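Local coordinates for hemolysin activator protein CdiB (PDB 6WIL) that probably secretes its partner CdiA toxin across the outer membrane in contact-dependent growth inhibition, as a two-partner secretion transporter of the Omp85 superfamily, at residues R183-D188 with L209-L214; G227-G232 with W550-S555; Y496-Q501 with G518-L523. One frame throughout, in Å; residues are numbered along the deposited sequence.

Contact 1. Residues R183-D188 with L209-L214; sequences RVYAVD and LKLQAL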
ATOM      1  N   ARG A 183       3.355 -12.891   4.322  1.00 19.43           N
ATOM      2  CA  ARG A 183       1.904 -12.814   4.429  1.00 44.61           C
ATOM      3  C   ARG A 183       1.345 -13.973   5.240  1.00 30.07           C
ATOM      4  O   ARG A 183       0.345 -13.807   5.943  1.00 44.68           O
ATOM      5  CB  ARG A 183       1.272 -12.785   3.038  1.00 39.20           C
ATOM      6  CG  ARG A 183       1.572 -11.518   2.265  1.00 37.44           C
ATOM      7  CD  ARG A 183       0.927 -11.542   0.898  1.00 36.25           C
ATOM      8  NE  ARG A 183       1.362 -10.417   0.079  1.00 47.00           N
ATOM      9  CZ  ARG A 183       0.809 -10.081  -1.079  1.00 43.58           C
ATOM     10  NH1 ARG A 183      -0.214 -10.780  -1.555  1.00 43.17           N
ATOM     11  NH2 ARG A 183       1.274  -9.043  -1.758  1.00 68.24           N
ATOM     12  N   VAL A 184       1.980 -15.141   5.171  1.00 37.51           N
ATOM     13  CA  VAL A 184       1.476 -16.335   5.838  1.00 42.98           C
ATOM     14  C   VAL A 184       2.465 -16.936   6.826  1.00 43.41           C
ATOM     15  O   VAL A 184       2.066 -17.799   7.623  1.00 43.76           O
ATOM     16  CB  VAL A 184       1.036 -17.407   4.817  1.00 36.83           C
ATOM     17  CG1 VAL A 184       0.034 -16.821   3.828  1.00 31.11           C
ATOM     18  CG2 VAL A 184       2.232 -17.968   4.089  1.00 37.71           C
ATOM     19  N   TYR A 185       3.731 -16.518   6.814  1.00 38.10           N
ATOM     20  CA  TYR A 185       4.732 -17.036   7.734  1.00 33.96           C
ATOM     21  C   TYR A 185       5.404 -15.906   8.496  1.00 43.11           C
ATOM     22  O   TYR A 185       5.476 -14.767   8.026  1.00 38.32           O
ATOM     23  CB  TYR A 185       5.839 -17.822   7.021  1.00 25.84           C
ATOM     24  CG  TYR A 185       5.399 -19.053   6.274  1.00 43.86           C
ATOM     25  CD1 TYR A 185       5.014 -20.206   6.950  1.00 34.96           C
ATOM     26  CD2 TYR A 185       5.404 -19.073   4.887  1.00 35.66           C
ATOM     27  CE1 TYR A 185       4.620 -21.336   6.260  1.00 29.42           C
ATOM     28  CE2 TYR A 185       5.013 -20.194   4.190  1.00 43.59           C
ATOM     29  CZ  TYR A 185       4.624 -21.322   4.876  1.00 33.72           C
ATOM     30  OH  TYR A 185       4.243 -22.434   4.165  1.00 49.17           O
ATOM     31  N   ALA A 186       5.899 -16.242   9.682  1.00 37.15           N
ATOM     32  CA  ALA A 186       7.011 -15.516  10.280  1.00 47.22           C
ATOM     33  C   ALA A 186       8.290 -16.066   9.664  1.00 37.57           C
ATOM     34  O   ALA A 186       8.543 -17.274   9.737  1.00 38.37           O
ATOM     35  CB  ALA A 186       7.017 -15.674  11.800  1.00 29.25           C
ATOM     36  N   VAL A 187       9.082 -15.201   9.034  1.00 31.68           N
ATOM     37  CA  VAL A 187      10.184 -15.632   8.182  1.00 47.14           C
ATOM     38  C   VAL A 187      11.509 -15.166   8.768  1.00 38.83           C
ATOM     39  O   VAL A 187      11.623 -14.035   9.256  1.00 38.94           O
ATOM     40  CB  VAL A 187      10.016 -15.110   6.739  1.00 37.20           C
ATOM     41  CG1 VAL A 187      11.182 -15.552   5.870  1.00 36.74           C
ATOM     42  CG2 VAL A 187       8.705 -15.592   6.154  1.00 27.64           C
ATOM     43  N   ASP A 188      12.505 -16.047   8.727  1.00 57.57           N
ATOM     44  CA  ASP A 188      13.897 -15.702   8.989  1.00 43.31           C
ATOM     45  C   ASP A 188      14.703 -16.112   7.765  1.00 44.45           C
ATOM     46  O   ASP A 188      14.651 -17.273   7.345  1.00 49.50           O
ATOM     47  CB  ASP A 188      14.414 -16.395  10.255  1.00 50.28           C
ATOM     48  CG  ASP A 188      15.746 -15.831  10.735  1.00 80.56           C
ATOM     49  OD1 ASP A 188      16.761 -15.965  10.014  1.00 66.23           O
ATOM     50  OD2 ASP A 188      15.775 -15.243  11.838  1.00 86.26           O
ATOM     51  N   LEU A 209      16.095 -20.616   5.158  1.00 48.05           N
ATOM     52  CA  LEU A 209      14.801 -20.080   5.562  1.00 37.41           C
ATOM     53  C   LEU A 209      14.294 -20.808   6.799  1.00 41.11           C
ATOM     54  O   LEU A 209      14.231 -22.042   6.815  1.00 50.58           O
ATOM     55  CB  LEU A 209      13.780 -20.209   4.428  1.00 47.98           C
ATOM     56  CG  LEU A 209      13.933 -19.264   3.238  1.00 36.98           C
ATOM     57  CD1 LEU A 209      12.968 -19.642   2.127  1.00 29.94           C
ATOM     58  CD2 LEU A 209      13.694 -17.839   3.688  1.00 40.44           C
ATOM     59  N   LYS A 210      13.931 -20.046   7.829  1.00 35.50           N
ATOM     60  CA  LYS A 210      13.249 -20.567   9.011  1.00 38.30           C
ATOM     61  C   LYS A 210      11.839 -19.984   9.037  1.00 55.04           C
ATOM     62  O   LYS A 210      11.667 -18.767   9.178  1.00 47.24           O
ATOM     63  CB  LYS A 210      14.012 -20.226  10.289  1.00 47.42           C
ATOM     64  CG  LYS A 210      15.112 -21.215  10.644  1.00 57.10           C
ATOM     65  CD  LYS A 210      15.641 -20.974  12.050  1.00 69.00           C
ATOM     66  CE  LYS A 210      16.764 -19.954  12.058  1.00 66.40           C
ATOM     67  NZ  LYS A 210      18.006 -20.518  11.462  1.00 81.29           N
ATOM     68  N   LEU A 211      10.834 -20.848   8.902  1.00 46.93           N
ATOM     69  CA  LEU A 211       9.446 -20.430   8.767  1.00 40.57           C
ATOM     70  C   LEU A 211       8.616 -20.929   9.943  1.00 48.53           C
ATOM     71  O   LEU A 211       8.836 -22.033  10.454  1.00 43.13           O
ATOM     72  CB  LEU A 211       8.838 -20.944   7.453  1.00 28.32           C
ATOM     73  CG  LEU A 211       9.568 -20.614   6.147  1.00 45.29           C
ATOM     74  CD1 LEU A 211       8.876 -21.275   4.965  1.00 37.36           C
ATOM     75  CD2 LEU A 211       9.676 -19.108   5.931  1.00 35.29           C
ATOM     76  N   GLN A 212       7.657 -20.106  10.360  1.00 37.41           N
ATOM     77  CA  GLN A 212       6.694 -20.459  11.395  1.00 38.52           C
ATOM     78  C   GLN A 212       5.335 -19.943  10.955  1.00 40.92           C
ATOM     79  O   GLN A 212       5.147 -18.730  10.823  1.00 37.99           O
ATOM     80  CB  GLN A 212       7.092 -19.865  12.748  1.00 52.30           C
ATOM     81  CG  GLN A 212       5.961 -19.773  13.752  1.00 58.49           C
ATOM     82  CD  GLN A 212       6.380 -19.067  15.024  1.00 80.10           C
ATOM     83  OE1 GLN A 212       7.237 -19.555  15.762  1.00 84.57           O
ATOM     84  NE2 GLN A 212       5.790 -17.905  15.281  1.00 79.16           N
ATOM     85  N   ALA A 213       4.398 -20.858  10.719  1.00 43.79           N
ATOM     86  CA  ALA A 213       3.100 -20.477  10.181  1.00 40.84           C
ATOM     87  C   ALA A 213       2.373 -19.528  11.128  1.00 35.47           C
ATOM     88  O   ALA A 213       2.421 -19.683  12.351  1.00 40.61           O
ATOM     89  CB  ALA A 213       2.250 -21.721   9.924  1.00 29.74           C
ATOM     90  N   LEU A 214       1.712 -18.529  10.550  1.00 33.09           N
ATOM     91  CA  LEU A 214       0.892 -17.608  11.320  1.00 43.80           C
ATOM     92  C   LEU A 214      -0.462 -18.241  11.623  1.00 36.29           C
ATOM     93  O   LEU A 214      -0.899 -19.179  10.950  1.00 37.95           O
ATOM     94  CB  LEU A 214       0.701 -16.293  10.564  1.00 38.04           C
ATOM     95  CG  LEU A 214       1.970 -15.532  10.167  1.00 39.97           C
ATOM     96  CD1 LEU A 214       1.633 -14.358   9.258  1.00 38.01           C
ATOM     97  CD2 LEU A 214       2.715 -15.056  11.405  1.00 34.56           C
TER
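Tyr185 and Leu211 meet across an antiparallel beta hairpin of the POTRA region, formed by strands 185-193 and 204-213. The methyl CD1 of Leu211 stands over the centre of the phenol ring in a CH-pi contact, 4.1 Å from the ring centroid and only 9° off its normal. The ring is swung there by its first torsion, chi1 -62°, which sets CG anti to the carbonyl carbon. At the ring edge, in its plane, lies the backbone N of Ala213. The other methyl of Leu211, CD2, turns to Val187 and packs 3.7 Å from its CG2, so one leucine fills the space beside two residues of the facing strand. Leu209 extends this apolar face, its CD2 lying beside CG1 of Val187. The opposite face carries Ala186, Gln212, Asp188 and Lys210. Asp188 CB and Lys210 CB touch, 3.9 Å apart, while the amine of Lys210 bonds to Gln148. Beneath these side chains, reciprocal backbone bonds tie Ala186 to Gln212 and Asp188 to Lys210.

Further out, strand 132-149 borders strand 204-213, with Ile145 and Ile147 against Leu209. Arg183 reaches toward the barrel, where its guanidinium forms a salt bridge with Asp283, and Asn243 donates to its carbonyl. The hairpin pairing runs one residue beyond the strands: Leu214 N donates to Val184 O at 3.0 Å, nearly straight at 169°, while Leu214 CD1 rests 3.6 Å from Arg183 O.

Contact 2. Residues G227-G232 with W550-S555; sequences GNQDTG and WVTGFS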
ATOM      1  N   GLY A 227     -21.998   9.715  16.780  1.00 67.34           N
ATOM      2  CA  GLY A 227     -23.114  10.599  16.519  1.00 73.36           C
ATOM      3  C   GLY A 227     -22.928  11.921  17.235  1.00 66.56           C
ATOM      4  O   GLY A 227     -21.870  12.197  17.803  1.00 61.08           O
ATOM      5  N   ASN A 228     -23.975  12.740  17.175  1.00 78.12           N
ATOM      6  CA  ASN A 228     -24.047  13.955  17.967  1.00 78.07           C
ATOM      7  C   ASN A 228     -24.791  13.659  19.267  1.00 78.85           C
ATOM      8  O   ASN A 228     -25.183  12.523  19.548  1.00 82.10           O
ATOM      9  CB  ASN A 228     -24.704  15.092  17.175  1.00 74.72           C
ATOM     10  CG  ASN A 228     -26.091  14.738  16.656  1.00 72.37           C
ATOM     11  OD1 ASN A 228     -26.930  14.210  17.383  1.00 70.03           O
ATOM     12  ND2 ASN A 228     -26.334  15.039  15.389  1.00 73.07           N
ATOM     13  N   GLN A 229     -24.991  14.699  20.072  1.00 79.62           N
ATOM     14  CA  GLN A 229     -25.637  14.525  21.365  1.00 78.69           C
ATOM     15  C   GLN A 229     -27.128  14.234  21.245  1.00 78.65           C
ATOM     16  O   GLN A 229     -27.755  13.880  22.249  1.00 84.86           O
ATOM     17  CB  GLN A 229     -25.406  15.769  22.219  1.00 89.34           C
ATOM     18  CG  GLN A 229     -24.014  16.390  22.071  1.00 90.86           C
ATOM     19  CD  GLN A 229     -22.919  15.588  22.759  1.00 94.95           C
ATOM     20  OE1 GLN A 229     -23.104  15.081  23.864  1.00 82.83           O
ATOM     21  NE2 GLN A 229     -21.767  15.481  22.106  1.00 66.85           N
ATOM     22  N   ASP A 230     -27.709  14.369  20.053  1.00 79.59           N
ATOM     23  CA  ASP A 230     -29.114  14.057  19.820  1.00 82.86           C
ATOM     24  C   ASP A 230     -29.315  12.680  19.198  1.00 81.75           C
ATOM     25  O   ASP A 230     -30.141  11.897  19.675  1.00 84.18           O
ATOM     26  CB  ASP A 230     -29.752  15.123  18.919  1.00 79.38           C
ATOM     27  CG  ASP A 230     -29.889  16.466  19.606  1.00 95.79           C
ATOM     28  OD1 ASP A 230     -29.544  16.563  20.803  1.00100.80           O
ATOM     29  OD2 ASP A 230     -30.345  17.425  18.947  1.00 89.09           O
ATOM     30  N   THR A 231     -28.576  12.371  18.132  1.00 89.07           N
ATOM     31  CA  THR A 231     -28.755  11.139  17.374  1.00 91.83           C
ATOM     32  C   THR A 231     -27.393  10.519  17.094  1.00 75.17           C
ATOM     33  O   THR A 231     -26.348  11.137  17.317  1.00 78.09           O
ATOM     34  CB  THR A 231     -29.504  11.395  16.058  1.00 88.84           C
ATOM     35  OG1 THR A 231     -28.789  12.367  15.283  1.00 99.11           O
ATOM     36  CG2 THR A 231     -30.913  11.907  16.330  1.00 91.92           C
ATOM     37  N   GLY A 232     -27.405   9.289  16.589  1.00 66.16           N
ATOM     38  CA  GLY A 232     -26.151   8.603  16.328  1.00 81.76           C
ATOM     39  C   GLY A 232     -26.355   7.326  15.546  1.00 70.87           C
ATOM     40  O   GLY A 232     -27.482   6.899  15.278  1.00 72.00           O
ATOM     41  N   TRP A 550     -21.490  19.310  18.467  1.00 77.63           N
ATOM     42  CA  TRP A 550     -20.523  18.430  19.109  1.00 73.00           C
ATOM     43  C   TRP A 550     -20.827  16.980  18.757  1.00 70.68           C
ATOM     44  O   TRP A 550     -21.988  16.561  18.751  1.00 74.23           O
ATOM     45  CB  TRP A 550     -20.540  18.610  20.628  1.00 66.17           C
ATOM     46  CG  TRP A 550     -19.879  19.865  21.093  1.00 75.30           C
ATOM     47  CD1 TRP A 550     -20.446  21.101  21.195  1.00 67.34           C
ATOM     48  CD2 TRP A 550     -18.521  20.009  21.526  1.00 75.82           C
ATOM     49  NE1 TRP A 550     -19.526  22.007  21.662  1.00 73.88           N
ATOM     50  CE2 TRP A 550     -18.335  21.361  21.873  1.00 67.70           C
ATOM     51  CE3 TRP A 550     -17.442  19.127  21.652  1.00 67.39           C
ATOM     52  CZ2 TRP A 550     -17.117  21.852  22.339  1.00 63.76           C
ATOM     53  CZ3 TRP A 550     -16.234  19.616  22.114  1.00 67.50           C
ATOM     54  CH2 TRP A 550     -16.081  20.965  22.451  1.00 73.99           C
ATOM     55  N   VAL A 551     -19.777  16.217  18.460  1.00 57.14           N
ATOM     56  CA  VAL A 551     -19.918  14.818  18.083  1.00 61.23           C
ATOM     57  C   VAL A 551     -19.037  13.963  18.981  1.00 58.29           C
ATOM     58  O   VAL A 551     -18.006  14.414  19.491  1.00 53.30           O
ATOM     59  CB  VAL A 551     -19.571  14.579  16.596  1.00 65.94           C
ATOM     60  CG1 VAL A 551     -20.553  15.308  15.693  1.00 52.41           C
ATOM     61  CG2 VAL A 551     -18.142  15.012  16.305  1.00 64.80           C
ATOM     62  N   THR A 552     -19.456  12.716  19.176  1.00 52.00           N
ATOM     63  CA  THR A 552     -18.693  11.741  19.939  1.00 56.31           C
ATOM     64  C   THR A 552     -18.583  10.452  19.140  1.00 51.70           C
ATOM     65  O   THR A 552     -19.387  10.180  18.243  1.00 56.75           O
ATOM     66  CB  THR A 552     -19.330  11.459  21.311  1.00 57.23           C
ATOM     67  OG1 THR A 552     -20.758  11.464  21.192  1.00 78.41           O
ATOM     68  CG2 THR A 552     -18.903  12.504  22.328  1.00 43.87           C
ATOM     69  N   GLY A 553     -17.569   9.661  19.469  1.00 54.60           N
ATOM     70  CA  GLY A 553     -17.385   8.371  18.837  1.00 52.28           C
ATOM     71  C   GLY A 553     -16.698   7.380  19.750  1.00 52.82           C
ATOM     72  O   GLY A 553     -15.684   7.702  20.373  1.00 58.20           O
ATOM     73  N   PHE A 554     -17.243   6.169  19.842  1.00 61.49           N
ATOM     74  CA  PHE A 554     -16.690   5.115  20.684  1.00 53.90           C
ATOM     75  C   PHE A 554     -16.549   3.858  19.840  1.00 62.51           C
ATOM     76  O   PHE A 554     -17.534   3.379  19.272  1.00 67.74           O
ATOM     77  CB  PHE A 554     -17.584   4.849  21.902  1.00 64.32           C
ATOM     78  CG  PHE A 554     -17.774   6.049  22.794  1.00 80.30           C
ATOM     79  CD1 PHE A 554     -18.798   6.955  22.557  1.00 75.89           C
ATOM     80  CD2 PHE A 554     -16.932   6.265  23.875  1.00 66.86           C
ATOM     81  CE1 PHE A 554     -18.976   8.057  23.377  1.00 67.54           C
ATOM     82  CE2 PHE A 554     -17.104   7.367  24.700  1.00 74.81           C
ATOM     83  CZ  PHE A 554     -18.127   8.264  24.448  1.00 69.91           C
ATOM     84  N   SER A 555     -15.330   3.332  19.753  1.00 69.97           N
ATOM     85  CA  SER A 555     -15.050   2.122  18.992  1.00 55.73           C
ATOM     86  C   SER A 555     -14.423   1.080  19.907  1.00 59.00           C
ATOM     87  O   SER A 555     -13.508   1.391  20.676  1.00 59.35           O
ATOM     88  CB  SER A 555     -14.125   2.411  17.809  1.00 56.07           C
ATOM     89  OG  SER A 555     -14.743   3.291  16.888  1.00 94.98           O
TER
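Gln229 lays its side chain alongside that of Trp550, its amide nitrogen NE2 3.7 Å from Trp550 CB. The two point the same way, with the amide and indole planes 81° apart, nearly perpendicular. A bend at chi2 (-74°) folds the glutamine back toward the strand, bringing NE2 near Trp550 O as well, though at 3.5 Å this is proximity and not a hydrogen bond. The same nitrogen passes Thr552 CG2 on its other flank. The indole itself runs on away from the turn, against Thr536 and Arg538 of strand 530-541.

The firm pairing is short, a single antiparallel hydrogen-bonded pair, Gly227 with Thr552. Gly227 N donates to Thr552 O at 3.0 Å, and Thr552 N returns a bond to Gly227 O at 2.8 Å; in the second, the donor lies nearly on the line of the Gly227 C=O bond (C=O...N angle 177°). Val551 CA adds a CH...O contact to the same Gly227 oxygen, and Asn228 CA makes one to Trp550 O. Gly227 and Gly232 lie close together where the chain doubles back.

Beyond Gly227 the chain turns off, and Asn228 holds that turn. Its OD1 accepts from Thr231 N at 2.6 Å and from Asp230 N at 2.8 Å, an Asx turn with the Asx motif, and Thr231 OG1 adds a weak third bond. Asn228 also touches Phe263 and Asp467. Further along strand 550-559, Ser555 OG bonds Asp224 and Phe554 pairs with Asp225 through the backbone. This is the seam where first and last strands, 217-228 and 550-559, close the 16-stranded antiparallel beta barrel characteristic of Omp85-superfamily transporters.

Contact 3. Residues Y496-Q501 with G518-L523; sequences YMAVDQ and GSVLGL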
ATOM      1  N   TYR A 496      -4.532  11.532  21.223  1.00 57.27           N
ATOM      2  CA  TYR A 496      -4.357  12.104  19.897  1.00 53.80           C
ATOM      3  C   TYR A 496      -5.295  13.285  19.711  1.00 48.43           C
ATOM      4  O   TYR A 496      -6.403  13.313  20.254  1.00 57.79           O
ATOM      5  CB  TYR A 496      -4.582  11.066  18.787  1.00 56.60           C
ATOM      6  CG  TYR A 496      -6.014  10.602  18.607  1.00 64.05           C
ATOM      7  CD1 TYR A 496      -6.879  11.258  17.735  1.00 48.41           C
ATOM      8  CD2 TYR A 496      -6.493   9.489  19.286  1.00 74.76           C
ATOM      9  CE1 TYR A 496      -8.185  10.828  17.564  1.00 59.69           C
ATOM     10  CE2 TYR A 496      -7.796   9.054  19.119  1.00 65.66           C
ATOM     11  CZ  TYR A 496      -8.636   9.725  18.259  1.00 56.57           C
ATOM     12  OH  TYR A 496      -9.929   9.284  18.097  1.00 65.35           O
HETATM   13  N   MSE A 497      -4.827  14.265  18.944  1.00 55.07           N
HETATM   14  CA  MSE A 497      -5.656  15.382  18.512  1.00 62.19           C
HETATM   15  C   MSE A 497      -5.574  15.465  16.993  1.00 51.98           C
HETATM   16  O   MSE A 497      -4.508  15.250  16.415  1.00 58.09           O
HETATM   17  CB  MSE A 497      -5.205  16.695  19.154  1.00 60.69           C
HETATM   18  CG  MSE A 497      -6.304  17.742  19.268  1.00 71.29           C
HETATM   19 SE   MSE A 497      -5.686  19.558  18.898  0.36 89.60          SE
HETATM   20  CE  MSE A 497      -4.106  19.599  20.037  1.00 66.04           C
ATOM     21  N   ALA A 498      -6.692  15.764  16.340  1.00 51.32           N
ATOM     22  CA  ALA A 498      -6.749  15.742  14.888  1.00 54.43           C
ATOM     23  C   ALA A 498      -7.419  17.001  14.359  1.00 59.39           C
ATOM     24  O   ALA A 498      -8.327  17.554  14.985  1.00 55.39           O
ATOM     25  CB  ALA A 498      -7.494  14.501  14.378  1.00 43.55           C
ATOM     26  N   VAL A 499      -6.949  17.450  13.197  1.00 49.70           N
ATOM     27  CA  VAL A 499      -7.524  18.580  12.474  1.00 57.51           C
ATOM     28  C   VAL A 499      -7.661  18.176  11.012  1.00 50.44           C
ATOM     29  O   VAL A 499      -6.657  17.877  10.353  1.00 39.24           O
ATOM     30  CB  VAL A 499      -6.670  19.852  12.601  1.00 58.15           C
ATOM     31  CG1 VAL A 499      -7.289  20.982  11.790  1.00 50.40           C
ATOM     32  CG2 VAL A 499      -6.520  20.257  14.062  1.00 56.20           C
ATOM     33  N   ASP A 500      -8.893  18.170  10.507  1.00 45.46           N
ATOM     34  CA  ASP A 500      -9.195  17.749   9.147  1.00 43.89           C
ATOM     35  C   ASP A 500      -9.782  18.909   8.351  1.00 43.35           C
ATOM     36  O   ASP A 500     -10.310  19.871   8.913  1.00 41.22           O
ATOM     37  CB  ASP A 500     -10.177  16.570   9.133  1.00 50.14           C
ATOM     38  CG  ASP A 500      -9.624  15.334   9.822  1.00 62.16           C
ATOM     39  OD1 ASP A 500      -8.465  15.367  10.288  1.00 61.11           O
ATOM     40  OD2 ASP A 500     -10.352  14.323   9.893  1.00 59.65           O
ATOM     41  N   GLN A 501      -9.696  18.794   7.026  1.00 42.42           N
ATOM     42  CA  GLN A 501     -10.159  19.827   6.107  1.00 47.84           C
ATOM     43  C   GLN A 501     -10.663  19.176   4.828  1.00 48.06           C
ATOM     44  O   GLN A 501     -10.017  18.274   4.293  1.00 50.14           O
ATOM     45  CB  GLN A 501      -9.047  20.822   5.754  1.00 44.31           C
ATOM     46  CG  GLN A 501      -8.582  21.697   6.898  1.00 44.37           C
ATOM     47  CD  GLN A 501      -7.401  22.565   6.515  1.00 50.64           C
ATOM     48  OE1 GLN A 501      -7.568  23.672   5.999  1.00 56.23           O
ATOM     49  NE2 GLN A 501      -6.197  22.064   6.761  1.00 43.35           N
ATOM     50  N   GLY A 518     -12.876  20.613  10.767  1.00 50.51           N
ATOM     51  CA  GLY A 518     -13.258  19.984  12.015  1.00 51.94           C
ATOM     52  C   GLY A 518     -12.053  19.633  12.861  1.00 62.53           C
ATOM     53  O   GLY A 518     -10.926  19.585  12.357  1.00 64.58           O
ATOM     54  N   SER A 519     -12.271  19.395  14.151  1.00 51.46           N
ATOM     55  CA  SER A 519     -11.191  19.021  15.049  1.00 59.07           C
ATOM     56  C   SER A 519     -11.672  17.916  15.977  1.00 63.70           C
ATOM     57  O   SER A 519     -12.855  17.844  16.320  1.00 59.33           O
ATOM     58  CB  SER A 519     -10.685  20.218  15.863  1.00 65.97           C
ATOM     59  OG  SER A 519      -9.463  19.905  16.510  1.00 67.77           O
ATOM     60  N   VAL A 520     -10.739  17.058  16.380  1.00 62.15           N
ATOM     61  CA  VAL A 520     -11.046  15.867  17.163  1.00 56.83           C
ATOM     62  C   VAL A 520      -9.978  15.689  18.233  1.00 53.39           C
ATOM     63  O   VAL A 520      -8.786  15.889  17.976  1.00 52.08           O
ATOM     64  CB  VAL A 520     -11.144  14.617  16.259  1.00 53.09           C
ATOM     65  CG1 VAL A 520     -10.866  13.344  17.043  1.00 61.85           C
ATOM     66  CG2 VAL A 520     -12.515  14.546  15.615  1.00 57.61           C
ATOM     67  N   LEU A 521     -10.410  15.325  19.439  1.00 66.09           N
ATOM     68  CA  LEU A 521      -9.518  14.970  20.536  1.00 58.34           C
ATOM     69  C   LEU A 521      -9.990  13.651  21.130  1.00 57.86           C
ATOM     70  O   LEU A 521     -11.179  13.496  21.428  1.00 59.70           O
ATOM     71  CB  LEU A 521      -9.495  16.065  21.608  1.00 66.12           C
ATOM     72  CG  LEU A 521      -8.561  15.850  22.802  1.00 75.22           C
ATOM     73  CD1 LEU A 521      -7.104  15.945  22.380  1.00 60.59           C
ATOM     74  CD2 LEU A 521      -8.872  16.843  23.911  1.00 77.51           C
ATOM     75  N   GLY A 522      -9.072  12.703  21.293  1.00 50.07           N
ATOM     76  CA  GLY A 522      -9.462  11.402  21.781  1.00 49.70           C
ATOM     77  C   GLY A 522      -8.290  10.591  22.288  1.00 58.80           C
ATOM     78  O   GLY A 522      -7.169  11.087  22.408  1.00 60.57           O
ATOM     79  N   LEU A 523      -8.572   9.320  22.584  1.00 61.30           N
ATOM     80  CA  LEU A 523      -7.573   8.406  23.120  1.00 61.11           C
ATOM     81  C   LEU A 523      -7.821   7.005  22.577  1.00 47.78           C
ATOM     82  O   LEU A 523      -8.929   6.667  22.155  1.00 61.35           O
ATOM     83  CB  LEU A 523      -7.587   8.383  24.654  1.00 73.56           C
ATOM     84  CG  LEU A 523      -8.722   7.604  25.327  1.00 72.72           C
ATOM     85  CD1 LEU A 523      -8.385   7.350  26.785  1.00 63.26           C
ATOM     86  CD2 LEU A 523     -10.059   8.330  25.210  1.00 61.17           C
TER
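Ser519 OG donates to Ala498 O at 3.0 Å, giving that carbonyl two donors: Val520 N reaches it as well, at 2.8 Å, and the two approach from opposite faces of the carbonyl plane. The hydroxyl gets there because chi1 (-167°) carries OG anti to the serine's own N. Reciprocal backbone bonds join Tyr496 to Gly522, Ala498 to Val520 and Asp500 to Gly518. The shortest is Ala498 N to Val520 O, 2.7 Å; at the Asp500 end, Gly518 N to Asp500 O stretches to 3.3 Å.

The Tyr496 ring lies over Gly522, whose CA sits 4.2 Å from the centroid, displaced toward the rim, in a CH-pi contact. Its CE1 packs 3.7 Å from Val520 CG1. The hydroxyl is satisfied by Asp533, and Arg524 makes a cation-pi contact with the ring. Asp500 gives OD2 to a salt bridge with Arg464. On the other face, selenomethionine Met497 brings CG 3.7 Å from Leu521 CD1, both residues on the surface.

This hairpin of strands 493-505 and 515-526 lies in the barrel wall: strand 476-487 bonds the outer edge of the first, and strand 530-541 that of the second, with Phe535 against Tyr496 and Val520.

How the contacts relate
Contacts 2 and 3 belong to one sheet, the closed barrel: strand 515-526 of contact 3 is separated from strand 550-559 of contact 2 by strand 530-541 alone, and strand 493-505 lies one strand further on. Their centres are 14 Å apart and their nearest atoms about 6 Å, without touching, and contact 3 is nested in the loop that contact 2 closes. Asp533 links their surroundings, meeting both Tyr496 and Ser555. Contact 1 lies apart in the POTRA region, its centre 42 Å from contact 2 and 38 Å from contact 3, yet strand 204-213 leads directly into barrel strand 217-228. A bound C8E detergent lies about 14 Å from the Asp500 side chain.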